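Local coordinates for protein beta-N-acetylhexosaminidase (Arthrobacter aurescens, PDB 3RCN) that probably catalyses the hydrolysis of terminal non-reducing N-acetyl-D-hexosamine residues from N-acetyl-beta-D-hexosaminides, as a member of glycoside hydrolase family 20, at residues Glu78-Glu83 with Val132-Arg137; Gly142-Val147 with Gln453-Ser458. All coordinates share one frame; numbering follows the deposited sequence.

Contact 1 (Glu78-Glu83 with Val132-Arg137); sequences EAYRLE and VEDKPR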
ATOM      1  N   GLU A  78       8.223  27.749  -7.429  1.00 39.07           N
ATOM      2  CA  GLU A  78       7.952  26.400  -7.940  1.00 32.56           C
ATOM      3  C   GLU A  78       8.752  26.107  -9.198  1.00 38.28           C
ATOM      4  O   GLU A  78       8.582  25.067  -9.820  1.00 43.86           O
ATOM      5  CB  GLU A  78       6.464  26.182  -8.228  1.00 36.56           C
ATOM      6  CG  GLU A  78       5.593  25.919  -7.001  1.00 47.00           C
ATOM      7  CD  GLU A  78       4.241  25.299  -7.360  1.00 53.31           C
ATOM      8  OE1 GLU A  78       3.581  25.812  -8.293  1.00 54.34           O
ATOM      9  OE2 GLU A  78       3.847  24.293  -6.718  1.00 53.77           O
ATOM     10  N   ALA A  79       9.617  27.036  -9.577  1.00 38.31           N
ATOM     11  CA  ALA A  79      10.377  26.934 -10.816  1.00 40.55           C
ATOM     12  C   ALA A  79      11.807  26.453 -10.555  1.00 44.52           C
ATOM     13  O   ALA A  79      12.374  26.703  -9.493  1.00 51.14           O
ATOM     14  CB  ALA A  79      10.383  28.284 -11.556  1.00 31.41           C
ATOM     15  N   TYR A  80      12.375  25.720 -11.503  1.00 39.97           N
ATOM     16  CA  TYR A  80      13.747  25.262 -11.357  1.00 41.91           C
ATOM     17  C   TYR A  80      14.485  25.242 -12.689  1.00 40.18           C
ATOM     18  O   TYR A  80      13.883  25.268 -13.760  1.00 37.30           O
ATOM     19  CB  TYR A  80      13.784  23.857 -10.748  1.00 41.84           C
ATOM     20  CG  TYR A  80      13.289  22.834 -11.720  1.00 37.44           C
ATOM     21  CD1 TYR A  80      11.940  22.506 -11.773  1.00 36.64           C
ATOM     22  CD2 TYR A  80      14.152  22.234 -12.621  1.00 29.29           C
ATOM     23  CE1 TYR A  80      11.463  21.598 -12.680  1.00 31.82           C
ATOM     24  CE2 TYR A  80      13.681  21.318 -13.540  1.00 35.73           C
ATOM     25  CZ  TYR A  80      12.334  21.000 -13.555  1.00 33.08           C
ATOM     26  OH  TYR A  80      11.845  20.094 -14.458  1.00 36.83           O
ATOM     27  N   ARG A  81      15.803  25.187 -12.594  1.00 41.06           N
ATOM     28  CA  ARG A  81      16.658  24.976 -13.742  1.00 49.78           C
ATOM     29  C   ARG A  81      17.493  23.732 -13.440  1.00 47.51           C
ATOM     30  O   ARG A  81      17.954  23.554 -12.309  1.00 46.65           O
ATOM     31  CB  ARG A  81      17.544  26.203 -13.945  1.00 57.51           C
ATOM     32  CG  ARG A  81      18.176  26.301 -15.313  1.00 69.95           C
ATOM     33  CD  ARG A  81      18.781  27.682 -15.523  1.00 76.89           C
ATOM     34  NE  ARG A  81      19.733  28.020 -14.466  1.00 81.36           N
ATOM     35  CZ  ARG A  81      19.545  28.983 -13.564  1.00 80.39           C
ATOM     36  NH1 ARG A  81      18.440  29.719 -13.601  1.00 76.09           N
ATOM     37  NH2 ARG A  81      20.466  29.219 -12.632  1.00 75.86           N
ATOM     38  N   LEU A  82      17.670  22.854 -14.424  1.00 44.59           N
ATOM     39  CA  LEU A  82      18.457  21.633 -14.206  1.00 43.47           C
ATOM     40  C   LEU A  82      19.590  21.474 -15.215  1.00 44.86           C
ATOM     41  O   LEU A  82      19.383  21.458 -16.430  1.00 39.26           O
ATOM     42  CB  LEU A  82      17.558  20.390 -14.169  1.00 41.82           C
ATOM     43  CG  LEU A  82      18.180  19.004 -14.361  1.00 43.57           C
ATOM     44  CD1 LEU A  82      19.426  18.829 -13.534  1.00 50.21           C
ATOM     45  CD2 LEU A  82      17.169  17.939 -14.006  1.00 42.10           C
ATOM     46  N   GLU A  83      20.798  21.351 -14.690  1.00 56.14           N
ATOM     47  CA  GLU A  83      21.992  21.387 -15.518  1.00 65.13           C
ATOM     48  C   GLU A  83      22.873  20.162 -15.291  1.00 61.73           C
ATOM     49  O   GLU A  83      23.232  19.850 -14.154  1.00 57.40           O
ATOM     50  CB  GLU A  83      22.775  22.667 -15.219  1.00 79.39           C
ATOM     51  CG  GLU A  83      23.982  22.868 -16.100  1.00 92.87           C
ATOM     52  CD  GLU A  83      23.610  22.958 -17.562  1.00 99.79           C
ATOM     53  OE1 GLU A  83      22.543  23.544 -17.870  1.00 94.97           O
ATOM     54  OE2 GLU A  83      24.384  22.434 -18.397  1.00103.60           O
ATOM     55  N   VAL A 132      17.703  21.970 -18.607  1.00 58.17           N
ATOM     56  CA  VAL A 132      16.254  22.124 -18.520  1.00 49.07           C
ATOM     57  C   VAL A 132      15.867  23.378 -17.746  1.00 43.47           C
ATOM     58  O   VAL A 132      16.449  23.684 -16.710  1.00 48.14           O
ATOM     59  CB  VAL A 132      15.596  20.916 -17.835  1.00 42.03           C
ATOM     60  CG1 VAL A 132      14.071  21.029 -17.907  1.00 43.22           C
ATOM     61  CG2 VAL A 132      16.074  19.628 -18.453  1.00 37.04           C
ATOM     62  N   GLU A 133      14.876  24.098 -18.254  1.00 41.24           N
ATOM     63  CA  GLU A 133      14.294  25.224 -17.528  1.00 49.03           C
ATOM     64  C   GLU A 133      12.787  25.043 -17.441  1.00 48.06           C
ATOM     65  O   GLU A 133      12.119  24.842 -18.459  1.00 42.53           O
ATOM     66  CB  GLU A 133      14.646  26.551 -18.198  1.00 61.13           C
ATOM     67  CG  GLU A 133      16.088  26.973 -17.976  1.00 77.02           C
ATOM     68  CD  GLU A 133      16.494  28.163 -18.821  1.00 89.13           C
ATOM     69  OE1 GLU A 133      15.596  28.920 -19.252  1.00 94.91           O
ATOM     70  OE2 GLU A 133      17.715  28.334 -19.056  1.00 90.47           O
ATOM     71  N   ASP A 134      12.255  25.115 -16.222  1.00 47.61           N
ATOM     72  CA  ASP A 134      10.899  24.656 -15.976  1.00 39.28           C
ATOM     73  C   ASP A 134      10.141  25.467 -14.923  1.00 44.23           C
ATOM     74  O   ASP A 134      10.710  25.868 -13.906  1.00 45.81           O
ATOM     75  CB  ASP A 134      10.949  23.192 -15.542  1.00 39.37           C
ATOM     76  CG  ASP A 134       9.763  22.398 -16.038  1.00 43.55           C
ATOM     77  OD1 ASP A 134       8.853  23.005 -16.641  1.00 45.23           O
ATOM     78  OD2 ASP A 134       9.741  21.171 -15.822  1.00 37.62           O
ATOM     79  N   LYS A 135       8.856  25.706 -15.185  1.00 41.03           N
ATOM     80  CA  LYS A 135       7.936  26.303 -14.224  1.00 42.82           C
ATOM     81  C   LYS A 135       6.526  25.743 -14.438  1.00 43.29           C
ATOM     82  O   LYS A 135       6.234  25.205 -15.503  1.00 45.49           O
ATOM     83  CB  LYS A 135       7.944  27.834 -14.326  1.00 48.73           C
ATOM     84  CG  LYS A 135       6.957  28.420 -15.331  1.00 55.45           C
ATOM     85  CD  LYS A 135       7.412  28.256 -16.775  1.00 60.10           C
ATOM     86  CE  LYS A 135       7.639  29.615 -17.429  1.00 64.42           C
ATOM     87  NZ  LYS A 135       6.475  30.542 -17.224  1.00 62.22           N
ATOM     88  N   PRO A 136       5.665  25.815 -13.413  1.00 37.49           N
ATOM     89  CA  PRO A 136       4.259  25.433 -13.603  1.00 36.09           C
ATOM     90  C   PRO A 136       3.433  26.474 -14.378  1.00 38.57           C
ATOM     91  O   PRO A 136       3.598  27.671 -14.159  1.00 41.68           O
ATOM     92  CB  PRO A 136       3.733  25.310 -12.167  1.00 33.90           C
ATOM     93  CG  PRO A 136       4.574  26.238 -11.378  1.00 33.11           C
ATOM     94  CD  PRO A 136       5.949  26.219 -12.026  1.00 39.14           C
ATOM     95  N   ARG A 137       2.543  26.004 -15.251  1.00 38.62           N
ATOM     96  CA  ARG A 137       1.584  26.860 -15.928  1.00 40.13           C
ATOM     97  C   ARG A 137       0.524  27.316 -14.944  1.00 40.37           C
ATOM     98  O   ARG A 137       0.253  28.503 -14.844  1.00 39.50           O
ATOM     99  CB  ARG A 137       0.915  26.126 -17.085  1.00 43.08           C
ATOM    100  CG  ARG A 137      -0.272  26.864 -17.670  1.00 42.82           C
ATOM    101  CD  ARG A 137      -0.948  26.040 -18.758  1.00 48.53           C
ATOM    102  NE  ARG A 137      -1.983  26.810 -19.444  1.00 55.66           N
ATOM    103  CZ  ARG A 137      -2.966  26.283 -20.172  1.00 53.99           C
ATOM    104  NH1 ARG A 137      -3.066  24.966 -20.320  1.00 54.42           N
ATOM    105  NH2 ARG A 137      -3.856  27.077 -20.750  1.00 46.96           N
TER
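Glu78 lies obliquely across the ring of Pro136, its CB 3.7 Å from Pro136 CG, and the extended chain lays the carboxylate alongside the proline, where OE1 forms a salt bridge with Arg141 and OE2 a hydrogen bond with Asn170. Ala79 sets its methyl beside the base of Lys135, CB to CB 3.7 Å. From Tyr80 on, the chain is a strand antiparallel to Val132-Asp134. Tyr80 and Asp134 are a hydrogen-bonded pair: Tyr80 N reaches Asp134 O at 2.9 Å and Asp134 N returns to Tyr80 O. With chi1 at 71°, the phenol swings across to its neighbour strand, and Asp134 CB sits over one ring face, 3.3 Å from CZ. The carboxylate plane is turned 68° from the ring; its OD2 lies 2.7 Å from Tyr80 OH in a weak hydrogen bond, the hydroxyl also hydrogen-bonded to Thr104 OG1, while OD1 accepts the indole NE1 of Trp483 and the backbone N of Trp15. These are neighbouring interior strands of the mixed sheet in the alpha/beta domain that precedes the GH20 barrel, with Tyr80, Leu82 and Val132 on the face turned to helix 95-109. Arg81 and Glu133, on the other face, run side by side, CG to CG 3.5 Å; their charged ends do not meet, and Arg81 pairs with Asp72. Leu82 N donates to Val132 O at 2.7 Å, and Val132 N answers to Leu82 O.

Contact 2 (Gly142-Val147 with Gln453-Ser458); sequences GTMLDV and QANIWS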
ATOM      1  N   GLY A 142      -4.547  20.197  -9.039  1.00 32.90           N
ATOM      2  CA  GLY A 142      -5.198  19.403  -8.026  1.00 19.37           C
ATOM      3  C   GLY A 142      -5.585  17.999  -8.394  1.00 29.32           C
ATOM      4  O   GLY A 142      -5.657  17.646  -9.565  1.00 34.57           O
ATOM      5  N   THR A 143      -5.919  17.226  -7.371  1.00 30.06           N
ATOM      6  CA  THR A 143      -6.644  15.984  -7.528  1.00 30.45           C
ATOM      7  C   THR A 143      -7.514  15.841  -6.300  1.00 29.34           C
ATOM      8  O   THR A 143      -7.076  16.093  -5.169  1.00 26.10           O
ATOM      9  CB  THR A 143      -5.708  14.749  -7.593  1.00 43.23           C
ATOM     10  OG1 THR A 143      -4.873  14.830  -8.753  1.00 47.40           O
ATOM     11  CG2 THR A 143      -6.527  13.483  -7.664  1.00 34.15           C
HETATM   12  N   MSE A 144      -8.741  15.411  -6.517  1.00 38.17           N
HETATM   13  CA  MSE A 144      -9.607  15.088  -5.406  1.00 40.06           C
HETATM   14  C   MSE A 144      -9.707  13.588  -5.255  1.00 42.22           C
HETATM   15  O   MSE A 144      -9.743  12.845  -6.229  1.00 47.39           O
HETATM   16  CB  MSE A 144     -10.988  15.657  -5.621  1.00 38.50           C
HETATM   17  CG  MSE A 144     -11.784  15.709  -4.358  1.00 45.62           C
HETATM   18 SE   MSE A 144     -13.640  15.332  -4.717  0.75 43.76          SE
HETATM   19  CE  MSE A 144     -13.425  13.420  -5.009  1.00 25.70           C
ATOM     20  N   LEU A 145      -9.753  13.152  -4.015  1.00 35.24           N
ATOM     21  CA  LEU A 145      -9.814  11.752  -3.713  1.00 24.77           C
ATOM     22  C   LEU A 145     -10.990  11.529  -2.784  1.00 29.20           C
ATOM     23  O   LEU A 145     -11.018  12.059  -1.673  1.00 35.32           O
ATOM     24  CB  LEU A 145      -8.516  11.350  -3.033  1.00 34.21           C
ATOM     25  CG  LEU A 145      -8.380   9.896  -2.598  1.00 43.80           C
ATOM     26  CD1 LEU A 145      -8.819   8.950  -3.727  1.00 48.09           C
ATOM     27  CD2 LEU A 145      -6.945   9.646  -2.162  1.00 40.79           C
ATOM     28  N   ASP A 146     -11.960  10.731  -3.220  1.00 25.73           N
ATOM     29  CA  ASP A 146     -13.112  10.464  -2.380  1.00 25.02           C
ATOM     30  C   ASP A 146     -12.809   9.189  -1.561  1.00 36.66           C
ATOM     31  O   ASP A 146     -12.782   8.072  -2.079  1.00 35.14           O
ATOM     32  CB  ASP A 146     -14.302  10.250  -3.320  1.00 30.33           C
ATOM     33  CG  ASP A 146     -15.555   9.784  -2.606  1.00 38.79           C
ATOM     34  OD1 ASP A 146     -15.598   9.843  -1.357  1.00 39.23           O
ATOM     35  OD2 ASP A 146     -16.502   9.366  -3.319  1.00 37.19           O
ATOM     36  N   VAL A 147     -12.553   9.386  -0.274  1.00 36.11           N
ATOM     37  CA  VAL A 147     -12.405   8.298   0.678  1.00 28.46           C
ATOM     38  C   VAL A 147     -13.658   8.075   1.517  1.00 26.11           C
ATOM     39  O   VAL A 147     -13.675   7.274   2.445  1.00 33.27           O
ATOM     40  CB  VAL A 147     -11.183   8.494   1.564  1.00 24.44           C
ATOM     41  CG1 VAL A 147      -9.966   8.743   0.696  1.00 17.75           C
ATOM     42  CG2 VAL A 147     -11.417   9.642   2.531  1.00 19.96           C
ATOM     43  N   GLN A 453      -8.460  21.053 -11.368  1.00 38.92           N
ATOM     44  CA  GLN A 453      -8.425  19.877 -10.521  1.00 42.30           C
ATOM     45  C   GLN A 453      -9.177  18.707 -11.162  1.00 43.39           C
ATOM     46  O   GLN A 453     -10.215  18.896 -11.793  1.00 45.41           O
ATOM     47  CB  GLN A 453      -9.011  20.261  -9.168  1.00 40.03           C
ATOM     48  CG  GLN A 453      -9.385  19.147  -8.248  1.00 43.36           C
ATOM     49  CD  GLN A 453     -10.050  19.694  -6.998  1.00 47.80           C
ATOM     50  OE1 GLN A 453      -9.477  20.532  -6.300  1.00 50.46           O
ATOM     51  NE2 GLN A 453     -11.276  19.251  -6.723  1.00 44.73           N
ATOM     52  N   ALA A 454      -8.655  17.498 -10.995  1.00 34.39           N
ATOM     53  CA  ALA A 454      -9.354  16.305 -11.450  1.00 33.24           C
ATOM     54  C   ALA A 454      -9.976  15.600 -10.242  1.00 33.65           C
ATOM     55  O   ALA A 454      -9.346  15.486  -9.190  1.00 30.73           O
ATOM     56  CB  ALA A 454      -8.401  15.371 -12.185  1.00 31.18           C
ATOM     57  N   ASN A 455     -11.216  15.144 -10.395  1.00 34.19           N
ATOM     58  CA  ASN A 455     -11.939  14.507  -9.294  1.00 41.24           C
ATOM     59  C   ASN A 455     -12.153  13.015  -9.521  1.00 39.04           C
ATOM     60  O   ASN A 455     -12.590  12.599 -10.593  1.00 31.99           O
ATOM     61  CB  ASN A 455     -13.294  15.190  -9.058  1.00 41.02           C
ATOM     62  CG  ASN A 455     -13.151  16.651  -8.661  1.00 45.95           C
ATOM     63  OD1 ASN A 455     -12.099  17.071  -8.198  1.00 45.56           O
ATOM     64  ND2 ASN A 455     -14.215  17.427  -8.835  1.00 48.36           N
ATOM     65  N   ILE A 456     -11.831  12.215  -8.510  1.00 38.99           N
ATOM     66  CA  ILE A 456     -12.085  10.784  -8.561  1.00 37.39           C
ATOM     67  C   ILE A 456     -13.127  10.396  -7.504  1.00 35.91           C
ATOM     68  O   ILE A 456     -12.808  10.267  -6.315  1.00 32.14           O
ATOM     69  CB  ILE A 456     -10.760  10.049  -8.262  1.00 38.37           C
ATOM     70  CG1 ILE A 456      -9.626  10.673  -9.090  1.00 34.35           C
ATOM     71  CG2 ILE A 456     -10.882   8.550  -8.501  1.00 39.51           C
ATOM     72  CD1 ILE A 456      -8.242  10.250  -8.648  1.00 33.43           C
ATOM     73  N   TRP A 457     -14.352  10.119  -7.945  1.00 32.06           N
ATOM     74  CA  TRP A 457     -15.409   9.741  -7.014  1.00 28.11           C
ATOM     75  C   TRP A 457     -15.399   8.231  -6.887  1.00 30.82           C
ATOM     76  O   TRP A 457     -15.266   7.528  -7.878  1.00 29.33           O
ATOM     77  CB  TRP A 457     -16.762  10.251  -7.487  1.00 30.82           C
ATOM     78  CG  TRP A 457     -16.777  11.743  -7.596  1.00 40.15           C
ATOM     79  CD1 TRP A 457     -16.634  12.482  -8.732  1.00 40.37           C
ATOM     80  CD2 TRP A 457     -16.896  12.678  -6.520  1.00 31.45           C
ATOM     81  NE1 TRP A 457     -16.665  13.811  -8.433  1.00 40.07           N
ATOM     82  CE2 TRP A 457     -16.831  13.963  -7.079  1.00 37.69           C
ATOM     83  CE3 TRP A 457     -17.071  12.550  -5.137  1.00 34.17           C
ATOM     84  CZ2 TRP A 457     -16.935  15.124  -6.310  1.00 34.79           C
ATOM     85  CZ3 TRP A 457     -17.169  13.695  -4.370  1.00 43.20           C
ATOM     86  CH2 TRP A 457     -17.101  14.969  -4.959  1.00 40.84           C
ATOM     87  N   SER A 458     -15.484   7.754  -5.653  1.00 33.66           N
ATOM     88  CA  SER A 458     -15.182   6.361  -5.318  1.00 30.58           C
ATOM     89  C   SER A 458     -16.348   5.376  -5.213  1.00 37.83           C
ATOM     90  O   SER A 458     -16.149   4.255  -4.751  1.00 46.95           O
ATOM     91  CB  SER A 458     -14.227   6.249  -4.124  1.00 24.87           C
ATOM     92  OG  SER A 458     -14.864   6.595  -2.909  1.00 32.56           O
TER
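Gly142-Asp146 and Gln453-Ile456 run side by side as parallel strands, their axes 4.4 Å apart at the closest and 16° from exact alignment, with backbone bonds alternating from Met144 N to Ala454 O, Ile456 N to Met144 O and Asp146 N to Ile456 O. They are the first and last strands of the TIM barrel, so their pairing closes it. Thr143 and Ile456 face outward to helix 154-166, where Thr143 CG2 meets Ile456 CD1 at 3.8 Å. Met144, Gln453 and Asn455 point to the barrel interior. Gln453 NE2 donates to Asn455 OD1 at 2.8 Å, in the plane of both amides and on a lone pair of OD1, while Tyr140 takes the other end of the Gln453 amide. The selenomethionine Met144 bends at chi2 and chi3 to lie over one face of Trp457: its SE is 3.8 Å from the centre of the six-membered ring, a Met-aromatic contact, and CE stands almost on the ring normal, a CH-pi contact at 3.7 Å. Trp457 itself lies about 7 Å, side chain to side chain, from Glu316, the predicted proton donor. From the end of its strand, Asp146 reaches across to Ser458, two residues past Ile456. Its OD2 accepts Ser458 N at 3.0 Å from above the carboxylate plane, and Ser458 OG donates to Asp146 O at 2.7 Å. Ala148 N and Arg149 bind the same carboxylate. Two backbone N-H groups and a guanidinium around Asp146 would probably stabilise its negative charge.

How the contacts relate
From the N terminus the chain first builds the alpha/beta domain. Contact 1 closes a loop of 48 residues there, which contains strand 88-92 and helix 95-109, and brings strand 125-134 back beside strand 80-84. The chain then leaves that sheet and, within a few residues, starts the barrel with strand 140-146. Contact 2 closes a much longer loop of 305 residues, in which the six intervening barrel strands are laid down before strand 449-456 returns to the first. The two loops follow in series and neither nest nor cross. Their centres are about 27 Å apart and they do not touch; the short link between strands 125-134 and 140-146 joins them.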